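Local atomic coordinates of SnoaL-like domain-containing protein (Burkholderia xenovorans LB400, PDB entry 3FGY), a protein that is of unknown function but has an NTF2-like fold of the SnoaL-like family and probably binds a small molecule in its pocket. Residues V8-D13 / S112-I117; K24-V29 / A52-L57; W36-E41 / G46-H51; P73-V76 / R81-V84. All coordinates share one frame; numbering follows the deposited sequence. Where two conformers were deposited one is given.

All four contacts lie in one SnoaL-like domain and three reach its mixed sheet. Interaction 1 sets helix 5-20 against strand 113-120, and the other three are nested inside the chain loop it closes. Interaction 2 joins helices 23-28 and 50-64. It encloses interaction 3, the hairpin of strands 34-38 and 46-49, and both use helix 50-64. Interaction 4, the hairpin of strands 65-78 and 81-92, comes later. Its centre lies about 10 Å from that of interaction 1, and helix 5-20 packs on it. Interactions 2 and 4 do not touch; their centres are about 20 Å apart. One helix laid on the sheet, one helix pair and two hairpins are in keeping with an NTF2-like fold.

Interaction 1 of 4, residues V8-D13 / S112-I117; sequences VQIVKD and SKVTSI
Ile10 meets the turn at Ser112 with the end of its side chain. Its CD1 lies 3.3 Å from Ser112 CA, closer than two carbons normally come. Ile10 CD1 is also 3.4 Å from Ser112 O. The first torsion of Ile10, -70°, places CG1 on the side of the backbone N, and the chain then runs on nearly extended to carry CD1 onto the turn. Ser112 has positive backbone angles, so the chain bends here just ahead of strand 113-117.

The other branch of Ile10 serves the strand. Its CG2 lies 4.1 Å from Val114 CG2, and the two side chains run alongside, heading opposite ways. This is a helix laid against a sheet, as in the NTF2-like fold, and the Ile10-Val114 pair is apolar on both sides. Val114 is buried and also touches Phe14 of helix 5-20, Ile107 and Ile34.

Beyond Val114 the strand is irregular. A classic bulge sets Thr115 and Ser116 opposite the single residue Thr108. On the helix, Gln9 NE2 bonds Asp13 OD1 at 3.1 Å, meeting the carboxylate from above its plane.

Interaction 2 of 4, residues K24-V29 / A52-L57; sequences KGLLAV and AALAAL
Leu26 and Leu27 of the short helix 23-28 both meet Leu54 of helix 50-64, and they do so from different directions. Leu26 points at the other helix, and its side chain and that of Leu54 come tip to tip. The methyl carbons Leu26 CD2 and Leu54 CD2 are 4.2 Å apart. Both residues have the same form. CG is anti to the backbone N, with chi1 at 176° in each, and a chi2 of 76° in Leu26 and 60° in Leu54 sets CD2 at the far end, where the two methyls meet.

Leu27 is turned differently, with CG anti to the carbonyl carbon. Its CB does not aim at helix 50-64, but the end of the chain swings nearer. It passes alongside Leu54, which heads the other way, with Leu27 CD2 3.4 Å from Leu54 CD2. That is short for two methyl groups. Leu54 was modelled in two conformers, so the closeness is doubtful.

One methyl of Leu54 therefore serves both neighbours, and the contact is wholly apolar and narrow. The nearest CA atoms, those of Leu27 and Leu54, are 8.5 Å apart.

Around this group, Leu26 also packs on Phe14, Ala17 and Met18 of helix 5-20 and on Leu58 of helix 50-64. Leu27 touches His51, and Leu54 rests on Trp36 of strand 34-38, so the contact sits where three helices meet above the sheet.

Interaction 3 of 4, residues W36-E41 / G46-H51; sequences WIIPGE and GTHRGH
Trp36 and His48 form a hydrogen-bonded antiparallel pair. Trp36 N gives a bond to His48 O at 2.9 Å. The return bond from His48 N to Trp36 O is also 2.9 Å and almost straight, at 179°. Ile38 and Gly46 repeat this pattern, and Gly46 N meets Ile38 O on a lone pair. Four bonds thus make the backbone the tight part of the contact.

The face carrying Trp36, Ile38 and His48 is also well filled. Trp36 and Ile38 are buried, and Leu57 packs on this face. His48 CD2 lies 3.4 Å from Trp36 O, which sits at the ring edge, in its plane. Ile38 CD1 approaches the ring obliquely, 4.1 Å from His48 NE2, and that nitrogen bonds Leu44 O. With chi1 at -175°, the Trp36 indole leads away from 46-51, and its NE1 bonds Glu119.

The other face is partly exposed. There Ile37 and Thr47 stand abreast, with Ile37 CG1 3.6 Å from Thr47 OG1. Past Ile38 the chain leaves the strand for a loop, where Glu41 forms a salt bridge with Arg128 of the second subunit.

This is a beta hairpin at the sheet margin. A glycol, probably from the crystallisation liquor, and an unidentified ligand lie nearby, consistent with a place at the pocket of an NTF2-like fold.

Interaction 4 of 4, residues P73-V76 / R81-V84; sequences PEFV and RVLV
Phe75 and Val84 are neighbours in a non-hydrogen-bonded antiparallel pair. Val84 CG2 is 3.7 Å from Phe75 CE2, while Val84 CG1 sits over one face of the ring. Val82 CG1 comes in at the ring edge instead, in its plane and 3.9 Å from Phe75 CD2. A chi1 of -64° turns the Phe75 ring back toward strand 81-84. Pro73 adds its CB, 3.6 Å from Val84 CG1.

The backbone fixes this register. Val76 N bonds Leu83 O at 2.9 Å, and Leu83 N bonds Val76 O at 2.8 Å. Both bonds are nearly straight. Next to them, Val84 CA makes a CA-H...O contact of 3.3 Å with Glu74 O. The strands are antiparallel but twisted, at 154°.

On the face of Val76 and Leu83 the second subunit packs, with Leu83 against its own copy there. Glu74 forms a salt bridge with Arg81 of the second subunit, and Arg81 forms one with Glu74 of the second subunit.

On the Phe75 face, Lys12 of helix 5-20 lies over the side of the ring opposite Val84 CG1, while Val11 meets the ring at its edge and also reaches Val82. Strand 98-110 continues the sheet beyond strand 81-92, placing Trp103 against Pro73 and Val84.

Interaction 1 of 4, residues V8-D13 / S112-I117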
loop_
_atom_site.group_PDB
_atom_site.type_symbol
_atom_site.label_atom_id
_atom_site.label_comp_id
_atom_site.label_asym_id
_atom_site.label_seq_id
_atom_site.Cartn_x
_atom_site.Cartn_y
_atom_site.Cartn_z
ATOM N N VAL A 8 -3.901 13.826 11.429
ATOM C CA VAL A 8 -4.842 12.707 11.369
ATOM C C VAL A 8 -6.289 13.242 11.332
ATOM O O VAL A 8 -7.124 12.721 10.584
ATOM C CB VAL A 8 -4.651 11.715 12.533
ATOM C CG1 VAL A 8 -5.838 10.758 12.621
ATOM C CG2 VAL A 8 -3.341 10.959 12.382
ATOM N N GLN A 9 -6.581 14.276 12.114
ATOM C CA GLN A 9 -7.919 14.847 12.091
ATOM C C GLN A 9 -8.248 15.465 10.725
ATOM O O GLN A 9 -9.363 15.315 10.242
ATOM C CB GLN A 9 -8.103 15.885 13.186
ATOM C CG GLN A 9 -9.537 16.364 13.323
ATOM C CD GLN A 9 -10.488 15.216 13.611
ATOM O OE1 GLN A 9 -10.403 14.578 14.665
ATOM N NE2 GLN A 9 -11.382 14.926 12.667
ATOM N N ILE A 10 -7.276 16.130 10.105
ATOM C CA ILE A 10 -7.443 16.670 8.734
ATOM C C ILE A 10 -7.744 15.578 7.724
ATOM O O ILE A 10 -8.621 15.723 6.873
ATOM C CB ILE A 10 -6.185 17.425 8.266
ATOM C CG1 ILE A 10 -6.036 18.729 9.050
ATOM C CG2 ILE A 10 -6.250 17.727 6.778
ATOM C CD1 ILE A 10 -4.642 19.306 9.001
ATOM N N VAL A 11 -7.013 14.469 7.815
ATOM C CA VAL A 11 -7.256 13.358 6.921
ATOM C C VAL A 11 -8.648 12.775 7.185
ATOM O O VAL A 11 -9.398 12.510 6.250
ATOM C CB VAL A 11 -6.143 12.303 7.016
ATOM C CG1 VAL A 11 -6.525 11.059 6.243
ATOM C CG2 VAL A 11 -4.827 12.890 6.497
ATOM N N LYS A 12 -9.008 12.604 8.456
ATOM C CA LYS A 12 -10.376 12.203 8.815
ATOM C C LYS A 12 -11.440 13.206 8.293
ATOM O O LYS A 12 -12.486 12.784 7.798
ATOM C CB LYS A 12 -10.491 11.993 10.338
ATOM C CG LYS A 12 -9.716 10.770 10.832
ATOM C CD LYS A 12 -9.826 10.568 12.342
ATOM C CE LYS A 12 -9.129 9.280 12.782
ATOM N NZ LYS A 12 -8.985 9.170 14.275
ATOM N N ASP A 13 -11.158 14.506 8.377
ATOM C CA ASP A 13 -12.037 15.562 7.812
ATOM C C ASP A 13 -12.137 15.469 6.281
ATOM O O ASP A 13 -13.147 15.868 5.691
ATOM C CB ASP A 13 -11.524 16.967 8.159
ATOM C CG ASP A 13 -11.672 17.317 9.632
ATOM O OD1 ASP A 13 -12.423 16.618 10.349
ATOM O OD2 ASP A 13 -11.018 18.296 10.057
ATOM N N SER A 112 -1.820 22.255 7.015
ATOM C CA SER A 112 -3.167 21.847 7.409
ATOM C C SER A 112 -4.063 21.434 6.232
ATOM O O SER A 112 -5.292 21.346 6.378
ATOM C CB SER A 112 -3.831 22.953 8.244
ATOM O OG SER A 112 -2.966 23.352 9.293
ATOM N N LYS A 113 -3.433 21.130 5.093
ATOM C CA LYS A 113 -4.134 20.718 3.891
ATOM C C LYS A 113 -3.535 19.401 3.380
ATOM O O LYS A 113 -2.314 19.210 3.404
ATOM C CB LYS A 113 -3.947 21.761 2.795
ATOM C CG LYS A 113 -4.446 23.150 3.131
ATOM C CD LYS A 113 -5.932 23.308 2.867
ATOM C CE LYS A 113 -6.349 24.774 3.000
ATOM N NZ LYS A 113 -7.730 25.021 2.485
ATOM N N VAL A 114 -4.392 18.517 2.890
ATOM C CA VAL A 114 -3.926 17.352 2.164
ATOM C C VAL A 114 -3.285 17.790 0.850
ATOM O O VAL A 114 -3.920 18.483 0.043
ATOM C CB VAL A 114 -5.070 16.366 1.884
ATOM C CG1 VAL A 114 -4.555 15.199 1.025
ATOM C CG2 VAL A 114 -5.680 15.876 3.207
ATOM N N THR A 115 -2.018 17.425 0.658
ATOM C CA THR A 115 -1.255 17.864 -0.507
ATOM C C THR A 115 -0.926 16.768 -1.515
ATOM O O THR A 115 -0.852 17.047 -2.710
ATOM C CB THR A 115 0.065 18.565 -0.075
ATOM O OG1 THR A 115 0.982 17.612 0.498
ATOM C CG2 THR A 115 -0.243 19.684 0.928
ATOM N N SER A 116 -0.706 15.537 -1.051
ATOM C CA SER A 116 -0.393 14.418 -1.950
ATOM C C SER A 116 -1.045 13.173 -1.413
ATOM O O SER A 116 -1.033 12.936 -0.192
ATOM C CB SER A 116 1.118 14.166 -2.008
ATOM O OG SER A 116 1.799 15.305 -2.516
ATOM N N ILE A 117 -1.620 12.401 -2.321
ATOM C CA ILE A 117 -2.192 11.105 -2.016
ATOM C C ILE A 117 -1.655 10.145 -3.066
ATOM O O ILE A 117 -1.651 10.459 -4.248
ATOM C CB ILE A 117 -3.733 11.135 -2.144
ATOM C CG1 ILE A 117 -4.334 12.160 -1.178
ATOM C CG2 ILE A 117 -4.379 9.735 -1.994
ATOM C CD1 ILE A 117 -5.756 12.495 -1.491
#

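Interaction 2 of 4, residues K24-V29 / A52-L57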
loop_
_atom_site.group_PDB
_atom_site.type_symbol
_atom_site.label_atom_id
_atom_site.label_comp_id
_atom_site.label_asym_id
_atom_site.label_seq_id
_atom_site.Cartn_x
_atom_site.Cartn_y
_atom_site.Cartn_z
ATOM N N LYS A 24 -17.462 22.021 -0.759
ATOM C CA LYS A 24 -16.706 23.152 -0.215
ATOM C C LYS A 24 -15.844 22.792 0.998
ATOM O O LYS A 24 -14.785 23.390 1.209
ATOM N N GLY A 25 -16.310 21.826 1.791
ATOM C CA GLY A 25 -15.563 21.324 2.948
ATOM C C GLY A 25 -14.381 20.438 2.574
ATOM O O GLY A 25 -13.281 20.608 3.107
ATOM N N LEU A 26 -14.618 19.497 1.659
ATOM C CA LEU A 26 -13.575 18.608 1.121
ATOM C C LEU A 26 -12.406 19.361 0.478
ATOM O O LEU A 26 -11.244 18.967 0.630
ATOM C CB LEU A 26 -14.174 17.665 0.075
ATOM C CG LEU A 26 -13.195 16.743 -0.660
ATOM C CD1 LEU A 26 -12.777 15.586 0.226
ATOM C CD2 LEU A 26 -13.824 16.236 -1.939
ATOM N N LEU A 27 -12.726 20.416 -0.266
ATOM C CA LEU A 27 -11.715 21.262 -0.875
ATOM C C LEU A 27 -11.129 22.196 0.166
ATOM O O LEU A 27 -10.028 22.706 -0.011
ATOM C CB LEU A 27 -12.308 22.081 -2.025
ATOM C CG LEU A 27 -12.893 21.298 -3.206
ATOM C CD1 LEU A 27 -13.576 22.251 -4.173
ATOM C CD2 LEU A 27 -11.832 20.476 -3.917
ATOM N N ALA A 28 -11.875 22.437 1.244
ATOM C CA ALA A 28 -11.395 23.277 2.343
ATOM C C ALA A 28 -10.211 22.634 3.065
ATOM O O ALA A 28 -9.414 23.339 3.682
ATOM C CB ALA A 28 -12.520 23.576 3.332
ATOM N N VAL A 29 -10.097 21.307 2.982
ATOM C CA VAL A 29 -8.950 20.594 3.547
ATOM C C VAL A 29 -8.007 20.037 2.470
ATOM O O VAL A 29 -7.162 19.192 2.768
ATOM C CB VAL A 29 -9.395 19.444 4.497
ATOM C CG1 VAL A 29 -10.203 20.011 5.670
ATOM C CG2 VAL A 29 -10.167 18.354 3.756
ATOM N N ALA A 52 -10.501 20.957 -9.455
ATOM C CA ALA A 52 -11.430 20.522 -10.488
ATOM C C ALA A 52 -11.277 19.026 -10.764
ATOM O O ALA A 52 -12.277 18.312 -10.859
ATOM C CB ALA A 52 -11.242 21.330 -11.763
ATOM N N ALA A 53 -10.032 18.559 -10.886
ATOM C CA ALA A 53 -9.746 17.158 -11.128
ATOM C C ALA A 53 -10.240 16.308 -9.969
ATOM O O ALA A 53 -10.740 15.205 -10.185
ATOM C CB ALA A 53 -8.264 16.926 -11.375
ATOM N N LEU A 54 -10.088 16.810 -8.742
ATOM C CA LEU A 54 -10.556 16.119 -7.525
ATOM C C LEU A 54 -12.057 15.898 -7.616
ATOM O O LEU A 54 -12.563 14.809 -7.378
ATOM C CB LEU A 54 -10.221 16.944 -6.270
ATOM C CG LEU A 54 -10.699 16.453 -4.891
ATOM C CD1 LEU A 54 -10.139 15.086 -4.578
ATOM C CD2 LEU A 54 -10.304 17.458 -3.810
ATOM N N ALA A 55 -12.768 16.967 -7.974
ATOM C CA ALA A 55 -14.222 16.929 -8.103
ATOM C C ALA A 55 -14.645 15.923 -9.178
ATOM O O ALA A 55 -15.567 15.130 -8.997
ATOM C CB ALA A 55 -14.744 18.316 -8.456
ATOM N N ALA A 56 -13.970 15.980 -10.319
ATOM C CA ALA A 56 -14.241 15.100 -11.446
ATOM C C ALA A 56 -14.016 13.633 -11.081
ATOM O O ALA A 56 -14.757 12.741 -11.506
ATOM C CB ALA A 56 -13.337 15.476 -12.620
ATOM N N LEU A 57 -12.956 13.379 -10.314
ATOM C CA LEU A 57 -12.611 12.018 -9.859
ATOM C C LEU A 57 -13.711 11.467 -8.969
ATOM O O LEU A 57 -14.186 10.354 -9.199
ATOM C CB LEU A 57 -11.293 12.053 -9.090
ATOM C CG LEU A 57 -10.929 10.800 -8.275
ATOM C CD1 LEU A 57 -10.846 9.544 -9.201
ATOM C CD2 LEU A 57 -9.632 11.030 -7.488
#

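Interaction 3 of 4, residues W36-E41 / G46-H51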
loop_
_atom_site.group_PDB
_atom_site.type_symbol
_atom_site.label_atom_id
_atom_site.label_comp_id
_atom_site.label_asym_id
_atom_site.label_seq_id
_atom_site.Cartn_x
_atom_site.Cartn_y
_atom_site.Cartn_z
ATOM N N TRP A 36 -3.403 13.421 -6.581
ATOM C CA TRP A 36 -3.921 12.123 -6.149
ATOM C C TRP A 36 -3.612 11.108 -7.232
ATOM O O TRP A 36 -4.164 11.146 -8.350
ATOM C CB TRP A 36 -5.424 12.241 -5.885
ATOM C CG TRP A 36 -6.166 11.069 -5.311
ATOM C CD1 TRP A 36 -5.827 9.731 -5.359
ATOM C CD2 TRP A 36 -7.422 11.134 -4.637
ATOM N NE1 TRP A 36 -6.805 8.970 -4.729
ATOM C CE2 TRP A 36 -7.792 9.800 -4.294
ATOM C CE3 TRP A 36 -8.274 12.182 -4.288
ATOM C CZ2 TRP A 36 -8.962 9.516 -3.627
ATOM C CZ3 TRP A 36 -9.410 11.899 -3.617
ATOM C CH2 TRP A 36 -9.765 10.582 -3.305
ATOM N N ILE A 37 -2.731 10.179 -6.873
ATOM C CA ILE A 37 -2.203 9.186 -7.800
ATOM C C ILE A 37 -2.884 7.843 -7.585
ATOM O O ILE A 37 -2.895 7.313 -6.463
ATOM C CB ILE A 37 -0.667 9.035 -7.630
ATOM C CG1 ILE A 37 0.074 10.380 -7.828
ATOM C CG2 ILE A 37 -0.130 7.944 -8.545
ATOM C CD1 ILE A 37 1.569 10.309 -7.534
ATOM N N ILE A 38 -3.431 7.282 -8.656
ATOM C CA ILE A 38 -4.139 6.023 -8.632
ATOM C C ILE A 38 -3.477 5.110 -9.663
ATOM O O ILE A 38 -3.442 5.430 -10.844
ATOM C CB ILE A 38 -5.637 6.233 -8.934
ATOM C CG1 ILE A 38 -6.251 7.203 -7.906
ATOM C CG2 ILE A 38 -6.353 4.865 -8.942
ATOM C CD1 ILE A 38 -7.772 7.345 -8.069
ATOM N N PRO A 39 -2.916 3.973 -9.203
ATOM C CA PRO A 39 -2.219 3.099 -10.138
ATOM C C PRO A 39 -3.156 2.168 -10.906
ATOM O O PRO A 39 -4.376 2.117 -10.634
ATOM C CB PRO A 39 -1.316 2.273 -9.219
ATOM C CG PRO A 39 -2.112 2.073 -8.001
ATOM C CD PRO A 39 -2.905 3.397 -7.839
ATOM N N GLY A 40 -2.566 1.422 -11.842
ATOM C CA GLY A 40 -3.244 0.369 -12.573
ATOM C C GLY A 40 -3.816 0.791 -13.927
ATOM O O GLY A 40 -3.436 1.823 -14.486
ATOM N N GLU A 41 -4.743 -0.033 -14.429
ATOM C CA GLU A 41 -5.425 0.187 -15.723
ATOM C C GLU A 41 -6.895 -0.074 -15.517
ATOM O O GLU A 41 -7.368 -1.230 -15.527
ATOM C CB GLU A 41 -4.851 -0.735 -16.786
ATOM C CG GLU A 41 -3.356 -0.560 -16.977
ATOM C CD GLU A 41 -2.795 -1.458 -18.037
ATOM O OE1 GLU A 41 -3.562 -2.202 -18.703
ATOM O OE2 GLU A 41 -1.559 -1.405 -18.193
ATOM N N GLY A 46 -4.626 7.130 -12.859
ATOM C CA GLY A 46 -3.941 8.304 -13.339
ATOM C C GLY A 46 -3.594 9.188 -12.175
ATOM O O GLY A 46 -3.868 8.843 -11.028
ATOM N N THR A 47 -3.010 10.334 -12.497
ATOM C CA THR A 47 -2.745 11.380 -11.523
ATOM C C THR A 47 -3.730 12.532 -11.726
ATOM O O THR A 47 -3.772 13.176 -12.768
ATOM C CB THR A 47 -1.281 11.855 -11.615
ATOM O OG1 THR A 47 -0.424 10.748 -11.351
ATOM C CG2 THR A 47 -0.976 12.970 -10.624
ATOM N N HIS A 48 -4.520 12.770 -10.690
ATOM C CA HIS A 48 -5.554 13.790 -10.676
ATOM C C HIS A 48 -5.005 14.974 -9.901
ATOM O O HIS A 48 -4.682 14.849 -8.729
ATOM C CB HIS A 48 -6.786 13.191 -10.001
ATOM C CG HIS A 48 -7.241 11.909 -10.630
ATOM N ND1 HIS A 48 -8.203 11.855 -11.620
ATOM C CD2 HIS A 48 -6.811 10.638 -10.451
ATOM C CE1 HIS A 48 -8.372 10.591 -11.987
ATOM N NE2 HIS A 48 -7.540 9.833 -11.289
ATOM N N ARG A 49 -4.892 16.115 -10.569
ATOM C CA ARG A 49 -4.238 17.315 -10.022
ATOM C C ARG A 49 -5.193 18.485 -9.901
ATOM O O ARG A 49 -5.806 18.889 -10.887
ATOM C CB ARG A 49 -3.167 17.811 -10.969
ATOM C CG ARG A 49 -2.016 16.977 -11.088
ATOM C CD ARG A 49 -0.934 17.739 -11.861
ATOM N NE ARG A 49 0.088 16.760 -12.038
ATOM C CZ ARG A 49 0.154 15.929 -13.064
ATOM N NH1 ARG A 49 -0.664 16.068 -14.088
ATOM N NH2 ARG A 49 1.103 15.008 -13.080
ATOM N N GLY A 50 -5.274 19.072 -8.707
ATOM C CA GLY A 50 -6.065 20.280 -8.513
ATOM C C GLY A 50 -7.513 20.011 -8.170
ATOM O O GLY A 50 -7.999 18.890 -8.283
ATOM N N HIS A 51 -8.195 21.059 -7.723
ATOM C CA HIS A 51 -9.552 20.921 -7.206
ATOM C C HIS A 51 -10.574 20.449 -8.228
ATOM O O HIS A 51 -11.426 19.624 -7.917
ATOM C CB HIS A 51 -10.010 22.243 -6.583
ATOM C CG HIS A 51 -9.403 22.534 -5.244
ATOM N ND1 HIS A 51 -9.864 23.550 -4.430
ATOM C CD2 HIS A 51 -8.372 21.957 -4.578
ATOM C CE1 HIS A 51 -9.152 23.573 -3.315
ATOM N NE2 HIS A 51 -8.236 22.622 -3.383
#

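Interaction 4 of 4, residues P73-V76 / R81-V84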
loop_
_atom_site.group_PDB
_atom_site.type_symbol
_atom_site.label_atom_id
_atom_site.label_comp_id
_atom_site.label_asym_id
_atom_site.label_seq_id
_atom_site.Cartn_x
_atom_site.Cartn_y
_atom_site.Cartn_z
ATOM N N PRO A 73 -10.980 2.312 8.895
ATOM C CA PRO A 73 -9.560 2.176 8.563
ATOM C C PRO A 73 -8.667 2.445 9.758
ATOM O O PRO A 73 -9.127 2.952 10.808
ATOM C CB PRO A 73 -9.338 3.247 7.500
ATOM C CG PRO A 73 -10.350 4.277 7.784
ATOM C CD PRO A 73 -11.547 3.572 8.388
ATOM N N GLU A 74 -7.393 2.106 9.560
ATOM C CA GLU A 74 -6.312 2.360 10.491
ATOM C C GLU A 74 -5.512 3.531 10.003
ATOM O O GLU A 74 -5.270 3.685 8.786
ATOM C CB GLU A 74 -5.401 1.120 10.564
ATOM C CG GLU A 74 -4.137 1.309 11.351
ATOM C CD GLU A 74 -3.132 0.165 11.132
ATOM O OE1 GLU A 74 -3.288 -0.590 10.158
ATOM O OE2 GLU A 74 -2.175 0.080 11.938
ATOM N N PHE A 75 -5.125 4.398 10.933
ATOM C CA PHE A 75 -4.280 5.549 10.616
ATOM C C PHE A 75 -2.916 5.337 11.261
ATOM O O PHE A 75 -2.836 5.108 12.483
ATOM C CB PHE A 75 -4.919 6.855 11.107
ATOM C CG PHE A 75 -6.202 7.161 10.441
ATOM C CD1 PHE A 75 -7.379 6.561 10.876
ATOM C CD2 PHE A 75 -6.251 7.986 9.334
ATOM C CE1 PHE A 75 -8.569 6.801 10.247
ATOM C CE2 PHE A 75 -7.448 8.224 8.706
ATOM C CZ PHE A 75 -8.601 7.636 9.154
ATOM N N VAL A 76 -1.868 5.419 10.451
ATOM C CA VAL A 76 -0.502 5.362 10.925
ATOM C C VAL A 76 0.174 6.653 10.482
ATOM O O VAL A 76 0.317 6.878 9.276
ATOM C CB VAL A 76 0.249 4.155 10.368
ATOM C CG1 VAL A 76 1.676 4.107 10.964
ATOM C CG2 VAL A 76 -0.528 2.863 10.669
ATOM N N ARG A 81 3.287 12.715 7.343
ATOM C CA ARG A 81 2.667 11.603 6.642
ATOM C C ARG A 81 1.564 10.935 7.456
ATOM O O ARG A 81 1.707 10.783 8.662
ATOM C CB ARG A 81 3.747 10.580 6.279
ATOM C CG ARG A 81 4.896 11.176 5.464
ATOM C CD ARG A 81 4.548 11.234 3.997
ATOM N NE ARG A 81 4.803 9.966 3.296
ATOM C CZ ARG A 81 4.196 9.602 2.162
ATOM N NH1 ARG A 81 3.268 10.354 1.595
ATOM N NH2 ARG A 81 4.503 8.453 1.599
ATOM N N VAL A 82 0.471 10.581 6.783
ATOM C CA VAL A 82 -0.595 9.775 7.344
ATOM C C VAL A 82 -0.864 8.675 6.323
ATOM O O VAL A 82 -1.209 8.952 5.183
ATOM C CB VAL A 82 -1.890 10.608 7.583
ATOM C CG1 VAL A 82 -2.944 9.762 8.216
ATOM C CG2 VAL A 82 -1.594 11.798 8.485
ATOM N N LEU A 83 -0.606 7.434 6.711
ATOM C CA LEU A 83 -0.947 6.308 5.876
ATOM C C LEU A 83 -2.222 5.700 6.421
ATOM O O LEU A 83 -2.333 5.411 7.623
ATOM C CB LEU A 83 0.204 5.315 5.832
ATOM C CG LEU A 83 1.189 5.596 4.698
ATOM C CD1 LEU A 83 1.836 6.991 4.755
ATOM C CD2 LEU A 83 2.233 4.451 4.625
ATOM N N VAL A 84 -3.206 5.549 5.544
ATOM C CA VAL A 84 -4.508 5.021 5.885
ATOM C C VAL A 84 -4.594 3.602 5.320
ATOM O O VAL A 84 -4.435 3.410 4.107
ATOM C CB VAL A 84 -5.655 5.905 5.334
ATOM C CG1 VAL A 84 -6.980 5.407 5.879
ATOM C CG2 VAL A 84 -5.440 7.393 5.725
#